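Local coordinates for peroxisomal fatty acid beta-oxidation multifunctional protein MFP2 (Arabidopsis thaliana, PDB 2WTB) that hydrates long-chain enoyl-CoA and oxidises 3-hydroxyacyl-CoA in peroxisomal fatty acid beta-oxidation during seed germination, at residues T22-P27 with T58-R63; S105-D110 with H125-A130; P131-G136 with V173-G178. All coordinates share one frame; numbering follows the deposited sequence.

Interaction 1 (T22-P27 with T58-R63)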
loop_
_atom_site.group_PDB
_atom_site.type_symbol
_atom_site.label_atom_id
_atom_site.label_comp_id
_atom_site.label_asym_id
_atom_site.label_seq_id
_atom_site.Cartn_x
_atom_site.Cartn_y
_atom_site.Cartn_z
ATOM N N THR A 22 -0.607 26.585 19.292
ATOM C CA THR A 22 -1.429 25.549 18.672
ATOM C C THR A 22 -1.158 25.439 17.176
ATOM O O THR A 22 -1.267 26.421 16.442
ATOM C CB THR A 22 -2.938 25.801 18.883
ATOM O OG1 THR A 22 -3.208 26.006 20.276
ATOM C CG2 THR A 22 -3.753 24.615 18.380
ATOM N N LEU A 23 -0.804 24.238 16.731
ATOM C CA LEU A 23 -0.580 23.986 15.316
ATOM C C LEU A 23 -1.915 23.773 14.615
ATOM O O LEU A 23 -2.673 22.867 14.961
ATOM C CB LEU A 23 0.323 22.767 15.122
ATOM C CG LEU A 23 1.643 22.749 15.901
ATOM C CD1 LEU A 23 2.364 21.426 15.692
ATOM C CD2 LEU A 23 2.535 23.919 15.510
ATOM N N ILE A 24 -2.200 24.614 13.628
ATOM C CA ILE A 24 -3.494 24.585 12.961
ATOM C C ILE A 24 -3.362 24.443 11.448
ATOM O O ILE A 24 -3.166 25.427 10.735
ATOM C CB ILE A 24 -4.306 25.855 13.278
ATOM C CG1 ILE A 24 -4.354 26.089 14.787
ATOM C CG2 ILE A 24 -5.707 25.748 12.707
ATOM C CD1 ILE A 24 -5.122 27.324 15.180
ATOM N N ASN A 25 -3.475 23.212 10.963
ATOM C CA ASN A 25 -3.420 22.947 9.533
ATOM C C ASN A 25 -4.068 21.611 9.178
ATOM O O ASN A 25 -3.374 20.628 8.914
ATOM C CB ASN A 25 -1.975 22.985 9.032
ATOM C CG ASN A 25 -1.880 22.873 7.524
ATOM O OD1 ASN A 25 -2.760 23.339 6.801
ATOM N ND2 ASN A 25 -0.809 22.252 7.040
ATOM N N PRO A 26 -5.409 21.574 9.170
ATOM C CA PRO A 26 -6.178 20.364 8.859
ATOM C C PRO A 26 -5.713 19.743 7.548
ATOM O O PRO A 26 -5.222 20.466 6.680
ATOM C CB PRO A 26 -7.605 20.892 8.712
ATOM C CG PRO A 26 -7.638 22.121 9.547
ATOM C CD PRO A 26 -6.279 22.735 9.421
ATOM N N PRO A 27 -5.890 18.423 7.385
ATOM C CA PRO A 27 -6.590 17.497 8.285
ATOM C C PRO A 27 -5.803 17.090 9.531
ATOM O O PRO A 27 -6.403 16.936 10.595
ATOM C CB PRO A 27 -6.809 16.255 7.406
ATOM C CG PRO A 27 -6.479 16.681 6.002
ATOM C CD PRO A 27 -5.463 17.754 6.149
ATOM N N THR A 58 1.187 22.401 21.044
ATOM C CA THR A 58 0.152 21.395 20.865
ATOM C C THR A 58 -0.558 21.610 19.535
ATOM O O THR A 58 -0.400 22.654 18.902
ATOM C CB THR A 58 -0.868 21.425 22.018
ATOM O OG1 THR A 58 -1.848 20.401 21.821
ATOM C CG2 THR A 58 -1.552 22.779 22.086
ATOM N N GLY A 59 -1.330 20.616 19.110
ATOM C CA GLY A 59 -2.047 20.701 17.851
ATOM C C GLY A 59 -3.528 20.965 18.042
ATOM O O GLY A 59 -4.054 20.838 19.148
ATOM N N ALA A 60 -4.205 21.332 16.959
ATOM C CA ALA A 60 -5.636 21.601 17.009
ATOM C C ALA A 60 -6.449 20.329 16.801
ATOM O O ALA A 60 -6.004 19.394 16.135
ATOM C CB ALA A 60 -6.016 22.645 15.972
ATOM N N LYS A 61 -7.643 20.298 17.382
ATOM C CA LYS A 61 -8.565 19.187 17.180
ATOM C C LYS A 61 -7.958 17.839 17.570
ATOM O O LYS A 61 -8.028 16.875 16.807
ATOM C CB LYS A 61 -9.035 19.150 15.725
ATOM C CG LYS A 61 -9.829 20.375 15.299
ATOM C CD LYS A 61 -9.859 20.515 13.782
ATOM C CE LYS A 61 -10.354 19.242 13.111
ATOM N NZ LYS A 61 -10.256 19.313 11.625
ATOM N N GLY A 62 -7.362 17.782 18.758
ATOM C CA GLY A 62 -6.860 16.537 19.316
ATOM C C GLY A 62 -5.837 15.797 18.473
ATOM O O GLY A 62 -5.849 14.567 18.412
ATOM N N ARG A 63 -4.949 16.545 17.823
ATOM C CA ARG A 63 -3.896 15.959 16.997
ATOM C C ARG A 63 -2.684 16.875 16.964
ATOM O O ARG A 63 -2.794 18.042 16.586
ATOM C CB ARG A 63 -4.391 15.720 15.570
ATOM C CG ARG A 63 -5.372 14.574 15.433
ATOM C CD ARG A 63 -5.923 14.500 14.025
ATOM N NE ARG A 63 -6.851 13.385 13.871
ATOM C CZ ARG A 63 -7.698 13.256 12.855
ATOM N NH1 ARG A 63 -7.737 14.177 11.903
ATOM N NH2 ARG A 63 -8.507 12.207 12.795
#
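The guanidinium of Arg-63 meets Pro-27 at its edge: the carbonyl oxygen Pro-27 O lies in the plane of the group, 3.3 Å from Arg-63 NH1, in a weak hydrogen bond bent to 141° at the hydrogen. The arginine chain is extended from CG to NE, which carries NH1 across to the loop that follows strand 18-24, which has a cis peptide bond before Pro-27. Nearby, Pro-26 CB lies near Lys-61 NZ in a loose contact.

Further back the two segments run as parallel strands. Leu-23 sits between Thr-58 and Ala-60 and turns both its N-H and its C=O toward that strand: Leu-23 N donates to Thr-58 O (2.7 Å), and Ala-60 N returns a bond to Leu-23 O (2.9 Å). Thr-22 and Thr-58 stand side by side on one face, pointing the same way. With Thr-22 CG2 anti to the backbone N, the methyl lies 3.6 Å from Ala-60 N and also packs on Ala-60 CB, which Ile-24 CG1 touches at 4.0 Å.

The pairing closes the beta-alpha-beta unit of strand 18-24, helix 33-46 and strand 54-59 in the crotonase-type domain. Asn-29 ND2 binds both Ala-60 O and Arg-63 O, tying down the turn. Backbone bonds and small apolar contacts thus fix the strand ends, whereas the weak arginine bond probably adds little to holding the exposed loops together.

Interaction 2 (S105-D110 with H125-A130)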
loop_
_atom_site.group_PDB
_atom_site.type_symbol
_atom_site.label_atom_id
_atom_site.label_comp_id
_atom_site.label_asym_id
_atom_site.label_seq_id
_atom_site.Cartn_x
_atom_site.Cartn_y
_atom_site.Cartn_z
ATOM N N SER A 105 10.703 24.377 26.382
ATOM C CA SER A 105 9.515 24.058 25.605
ATOM C C SER A 105 9.020 22.679 26.011
ATOM O O SER A 105 9.820 21.783 26.295
ATOM C CB SER A 105 9.823 24.068 24.107
ATOM O OG SER A 105 10.166 25.365 23.659
ATOM N N VAL A 106 7.703 22.514 26.047
ATOM C CA VAL A 106 7.104 21.213 26.314
ATOM C C VAL A 106 6.052 20.913 25.261
ATOM O O VAL A 106 5.185 21.741 24.988
ATOM C CB VAL A 106 6.450 21.153 27.704
ATOM C CG1 VAL A 106 5.785 19.801 27.914
ATOM C CG2 VAL A 106 7.483 21.414 28.788
ATOM N N ALA A 107 6.137 19.730 24.667
ATOM C CA ALA A 107 5.169 19.321 23.658
ATOM C C ALA A 107 3.985 18.606 24.303
ATOM O O ALA A 107 4.159 17.721 25.142
ATOM C CB ALA A 107 5.830 18.434 22.613
ATOM N N ALA A 108 2.780 19.010 23.911
ATOM C CA ALA A 108 1.556 18.367 24.373
ATOM C C ALA A 108 0.959 17.564 23.227
ATOM O O ALA A 108 0.345 18.123 22.320
ATOM C CB ALA A 108 0.569 19.405 24.873
ATOM N N ILE A 109 1.147 16.250 23.272
ATOM C CA ILE A 109 0.778 15.390 22.154
ATOM C C ILE A 109 -0.559 14.673 22.336
ATOM O O ILE A 109 -0.816 14.048 23.365
ATOM C CB ILE A 109 1.869 14.339 21.865
ATOM C CG1 ILE A 109 3.186 15.023 21.490
ATOM C CG2 ILE A 109 1.419 13.397 20.755
ATOM C CD1 ILE A 109 4.343 14.060 21.295
ATOM N N ASP A 110 -1.399 14.770 21.312
ATOM C CA ASP A 110 -2.649 14.032 21.254
ATOM C C ASP A 110 -2.785 13.425 19.863
ATOM O O ASP A 110 -2.238 13.952 18.895
ATOM C CB ASP A 110 -3.826 14.967 21.533
ATOM C CG ASP A 110 -5.121 14.222 21.785
ATOM O OD1 ASP A 110 -5.089 12.977 21.892
ATOM O OD2 ASP A 110 -6.175 14.884 21.885
ATOM N N HIS A 125 11.807 20.008 25.174
ATOM C CA HIS A 125 12.592 19.544 26.311
ATOM C C HIS A 125 11.904 18.471 27.155
ATOM O O HIS A 125 12.534 17.836 28.009
ATOM C CB HIS A 125 13.016 20.742 27.157
ATOM C CG HIS A 125 13.800 21.757 26.387
ATOM N ND1 HIS A 125 13.274 22.970 25.999
ATOM C CD2 HIS A 125 15.063 21.721 25.901
ATOM C CE1 HIS A 125 14.186 23.647 25.324
ATOM N NE2 HIS A 125 15.280 22.911 25.250
ATOM N N ALA A 126 10.615 18.266 26.900
ATOM C CA ALA A 126 9.849 17.205 27.547
ATOM C C ALA A 126 8.618 16.888 26.706
ATOM O O ALA A 126 8.215 17.694 25.868
ATOM C CB ALA A 126 9.447 17.614 28.953
ATOM N N ARG A 127 8.016 15.723 26.925
ATOM C CA ARG A 127 6.862 15.319 26.124
ATOM C C ARG A 127 5.708 14.737 26.935
ATOM O O ARG A 127 5.864 13.739 27.639
ATOM C CB ARG A 127 7.292 14.337 25.032
ATOM C CG ARG A 127 8.084 14.995 23.921
ATOM C CD ARG A 127 9.227 14.118 23.453
ATOM N NE ARG A 127 10.413 14.934 23.240
ATOM C CZ ARG A 127 11.417 15.029 24.102
ATOM N NH1 ARG A 127 11.398 14.334 25.230
ATOM N NH2 ARG A 127 12.453 15.803 23.825
ATOM N N ILE A 128 4.547 15.373 26.824
ATOM C CA ILE A 128 3.323 14.856 27.418
ATOM C C ILE A 128 2.430 14.327 26.305
ATOM O O ILE A 128 2.278 14.973 25.271
ATOM C CB ILE A 128 2.565 15.945 28.194
ATOM C CG1 ILE A 128 3.516 16.686 29.134
ATOM C CG2 ILE A 128 1.404 15.335 28.964
ATOM C CD1 ILE A 128 4.357 15.765 29.988
ATOM N N SER A 129 1.843 13.154 26.513
ATOM C CA SER A 129 1.043 12.526 25.468
ATOM C C SER A 129 -0.242 11.897 25.995
ATOM O O SER A 129 -0.320 11.485 27.154
ATOM C CB SER A 129 1.869 11.473 24.725
ATOM O OG SER A 129 1.161 10.958 23.612
ATOM N N ALA A 130 -1.246 11.830 25.128
ATOM C CA ALA A 130 -2.501 11.165 25.444
ATOM C C ALA A 130 -2.347 9.667 25.210
ATOM O O ALA A 130 -1.548 9.248 24.374
ATOM C CB ALA A 130 -3.626 11.729 24.593
#
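Backbone hydrogen bonds carry most of the contact between Ser-105 to Asp-110 and His-125 to Ala-130, where strands 105-109 and 126-129 run parallel, their directions 17° apart. Ala-107 N binds Ala-126 O and Ala-107 O accepts from Ile-128 N at 2.9 Å; one step on, Ile-109 N binds Ile-128 O at 2.6 Å and Ile-109 O takes Ala-130 N.

At the start of the pairing a side chain joins in. Ser-105 N donates to His-125 ND1 at the ring edge, 3.0 Å away and in the ring plane, and the bond is nearly straight at 172°. His-125 CG stands beside its own backbone N (chi1 -58°), bringing the ring back to Ser-105, while His-125 N binds Ser-105 O at 2.9 Å. The far ring nitrogen, His-125 NE2, is hydrogen-bonded to Glu-99 O, and Trp-211 meets the ring edge-to-face. Arg-127 gives NE to Ala-121 O and NH2 to Met-122 O, near the end of helix 116-123.

Apolar contacts share one face: Val-106 CG1 reaches Ile-128 CG1 at 4.0 Å, the two side chains crossing obliquely, and helix 193-205 covers Val-106. On the other face Ile-109 CG2 packs 3.8 Å from Ser-129 OG.

These are neighbouring strands of the crotonase-type core sheet. With ND1 accepting from Ser-105 N and NE2 facing a carbonyl, His-125 is probably neutral, its proton on NE2, and both ring nitrogens are satisfied in a buried place.

Interaction 3 (P131-G136 with V173-G178)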
loop_
_atom_site.group_PDB
_atom_site.type_symbol
_atom_site.label_atom_id
_atom_site.label_comp_id
_atom_site.label_asym_id
_atom_site.label_seq_id
_atom_site.Cartn_x
_atom_site.Cartn_y
_atom_site.Cartn_z
ATOM N N PRO A 131 -3.122 8.858 25.946
ATOM C CA PRO A 131 -3.010 7.396 26.012
ATOM C C PRO A 131 -2.559 6.684 24.732
ATOM O O PRO A 131 -1.429 6.199 24.690
ATOM C CB PRO A 131 -4.420 6.972 26.409
ATOM C CG PRO A 131 -4.861 8.076 27.317
ATOM C CD PRO A 131 -4.218 9.350 26.800
ATOM N N ALA A 132 -3.408 6.611 23.715
ATOM C CA ALA A 132 -3.092 5.771 22.560
ATOM C C ALA A 132 -2.531 6.525 21.354
ATOM O O ALA A 132 -2.706 6.093 20.215
ATOM C CB ALA A 132 -4.314 4.957 22.151
ATOM N N ALA A 133 -1.852 7.642 21.600
ATOM C CA ALA A 133 -1.288 8.435 20.511
ATOM C C ALA A 133 -0.213 7.655 19.752
ATOM O O ALA A 133 0.454 6.790 20.318
ATOM C CB ALA A 133 -0.727 9.741 21.043
ATOM N N GLN A 134 -0.058 7.958 18.466
ATOM C CA GLN A 134 0.930 7.275 17.632
ATOM C C GLN A 134 2.161 8.132 17.388
ATOM O O GLN A 134 2.055 9.308 17.044
ATOM C CB GLN A 134 0.324 6.852 16.295
ATOM C CG GLN A 134 -0.583 5.644 16.384
ATOM C CD GLN A 134 -0.948 5.104 15.022
ATOM O OE1 GLN A 134 -1.844 4.272 14.891
ATOM N NE2 GLN A 134 -0.252 5.576 13.992
ATOM N N LEU A 135 3.329 7.524 17.561
ATOM C CA LEU A 135 4.595 8.222 17.420
ATOM C C LEU A 135 5.515 7.400 16.534
ATOM O O LEU A 135 5.720 6.215 16.782
ATOM C CB LEU A 135 5.238 8.404 18.791
ATOM C CG LEU A 135 4.263 8.670 19.941
ATOM C CD1 LEU A 135 4.918 8.393 21.286
ATOM C CD2 LEU A 135 3.716 10.092 19.878
ATOM N N GLY A 136 6.063 8.023 15.497
ATOM C CA GLY A 136 6.944 7.314 14.590
ATOM C C GLY A 136 7.523 8.161 13.475
ATOM O O GLY A 136 7.194 9.341 13.334
ATOM N N VAL A 173 4.596 3.823 16.953
ATOM C CA VAL A 173 4.495 3.203 18.269
ATOM C C VAL A 173 3.511 3.982 19.144
ATOM O O VAL A 173 3.413 5.204 19.043
ATOM C CB VAL A 173 5.869 3.125 18.967
ATOM C CG1 VAL A 173 6.366 4.515 19.333
ATOM C CG2 VAL A 173 5.788 2.249 20.201
ATOM N N LYS A 174 2.773 3.272 19.992
ATOM C CA LYS A 174 1.790 3.914 20.859
ATOM C C LYS A 174 2.462 4.688 21.988
ATOM O O LYS A 174 3.611 4.424 22.340
ATOM C CB LYS A 174 0.806 2.889 21.422
ATOM C CG LYS A 174 -0.082 2.249 20.368
ATOM C CD LYS A 174 -0.801 3.303 19.545
ATOM C CE LYS A 174 -1.656 2.670 18.458
ATOM N NZ LYS A 174 -0.832 1.925 17.467
ATOM N N ALA A 175 1.736 5.650 22.551
ATOM C CA ALA A 175 2.283 6.508 23.595
ATOM C C ALA A 175 2.789 5.701 24.787
ATOM O O ALA A 175 3.860 5.987 25.326
ATOM C CB ALA A 175 1.247 7.531 24.042
ATOM N N GLU A 176 2.018 4.696 25.190
ATOM C CA GLU A 176 2.380 3.852 26.326
ATOM C C GLU A 176 3.778 3.266 26.166
ATOM O O GLU A 176 4.646 3.469 27.015
ATOM C CB GLU A 176 1.358 2.728 26.523
ATOM C CG GLU A 176 0.071 3.158 27.216
ATOM C CD GLU A 176 -0.918 3.823 26.277
ATOM O OE1 GLU A 176 -0.798 3.636 25.046
ATOM O OE2 GLU A 176 -1.824 4.528 26.770
ATOM N N GLU A 177 3.992 2.536 25.076
ATOM C CA GLU A 177 5.303 1.960 24.803
ATOM C C GLU A 177 6.347 3.062 24.682
ATOM O O GLU A 177 7.488 2.898 25.113
ATOM C CB GLU A 177 5.275 1.110 23.532
ATOM C CG GLU A 177 6.607 0.455 23.202
ATOM C CD GLU A 177 6.530 -0.472 22.004
ATOM O OE1 GLU A 177 5.408 -0.739 21.523
ATOM O OE2 GLU A 177 7.594 -0.935 21.544
ATOM N N GLY A 178 5.947 4.187 24.097
ATOM C CA GLY A 178 6.834 5.328 23.958
ATOM C C GLY A 178 7.276 5.863 25.306
ATOM O O GLY A 178 8.409 6.317 25.466
#
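Val-173 pairs with Leu-135 through two backbone bonds, Leu-135 N to Val-173 O at 2.8 Å and Val-173 N to Leu-135 O at 2.6 Å. Its CG1, set between the backbone N and the carbonyl carbon (chi1 68°), lies against Leu-135 O and touches Leu-135 CB at 4.1 Å. Lys-174, the N-cap residue, runs beside Gln-134 on the opposite face of the pair, both side chains pointing the same way; bends at chi2 and chi4 fold the lysine back, so that its CE is 3.8 Å from Gln-134 CG and its NZ 3.6 Å from Gln-134 OE1. An alanine in place of Gln-134 is likely to leave the folded end of Lys-174 without its companion chain and freer to swing. Strand 134-136 is the middle strand of a small three-stranded sheet, between strand 112-114 and strand 173-174, which leads straight into helix 175-181 of the crotonase-type domain. At that helix's first turn, Ala-175 N makes a weak bond to Ala-133 O, and Ala-175 CB sits against Ala-133 CB at 4.2 Å. Glu-176 bends at chi2 and brings OE1 and OE2 each to 2.7 Å from Pro-131 O. Finally Gly-178 CA passes within 4.5 Å of Leu-135 CD1.

Interaction 2 is the buried one, interaction 3 is partly buried and interaction 1 lies at the surface. Interactions 1 and 2 belong to the same six-stranded sheet: strands 54-59 and 105-109 are neighbours in it, and Thr-58 OG1 probably hydrogen-bonds Ala-108 O between them. Interaction 3 uses a separate small sheet, yet its strand 134-136 follows strand 126-129 in the chain, and Ala-175 CB packs on Ser-129 OG while Leu-135 CD2 meets Ile-109 CG2. Interactions 1 and 3 do not touch. Parallel pairing in the first two gives way to antiparallel pairing in the third; charged side chains reach across at the exposed edges of interactions 1 and 3, whereas in interaction 2 a histidine ring bonds to backbone.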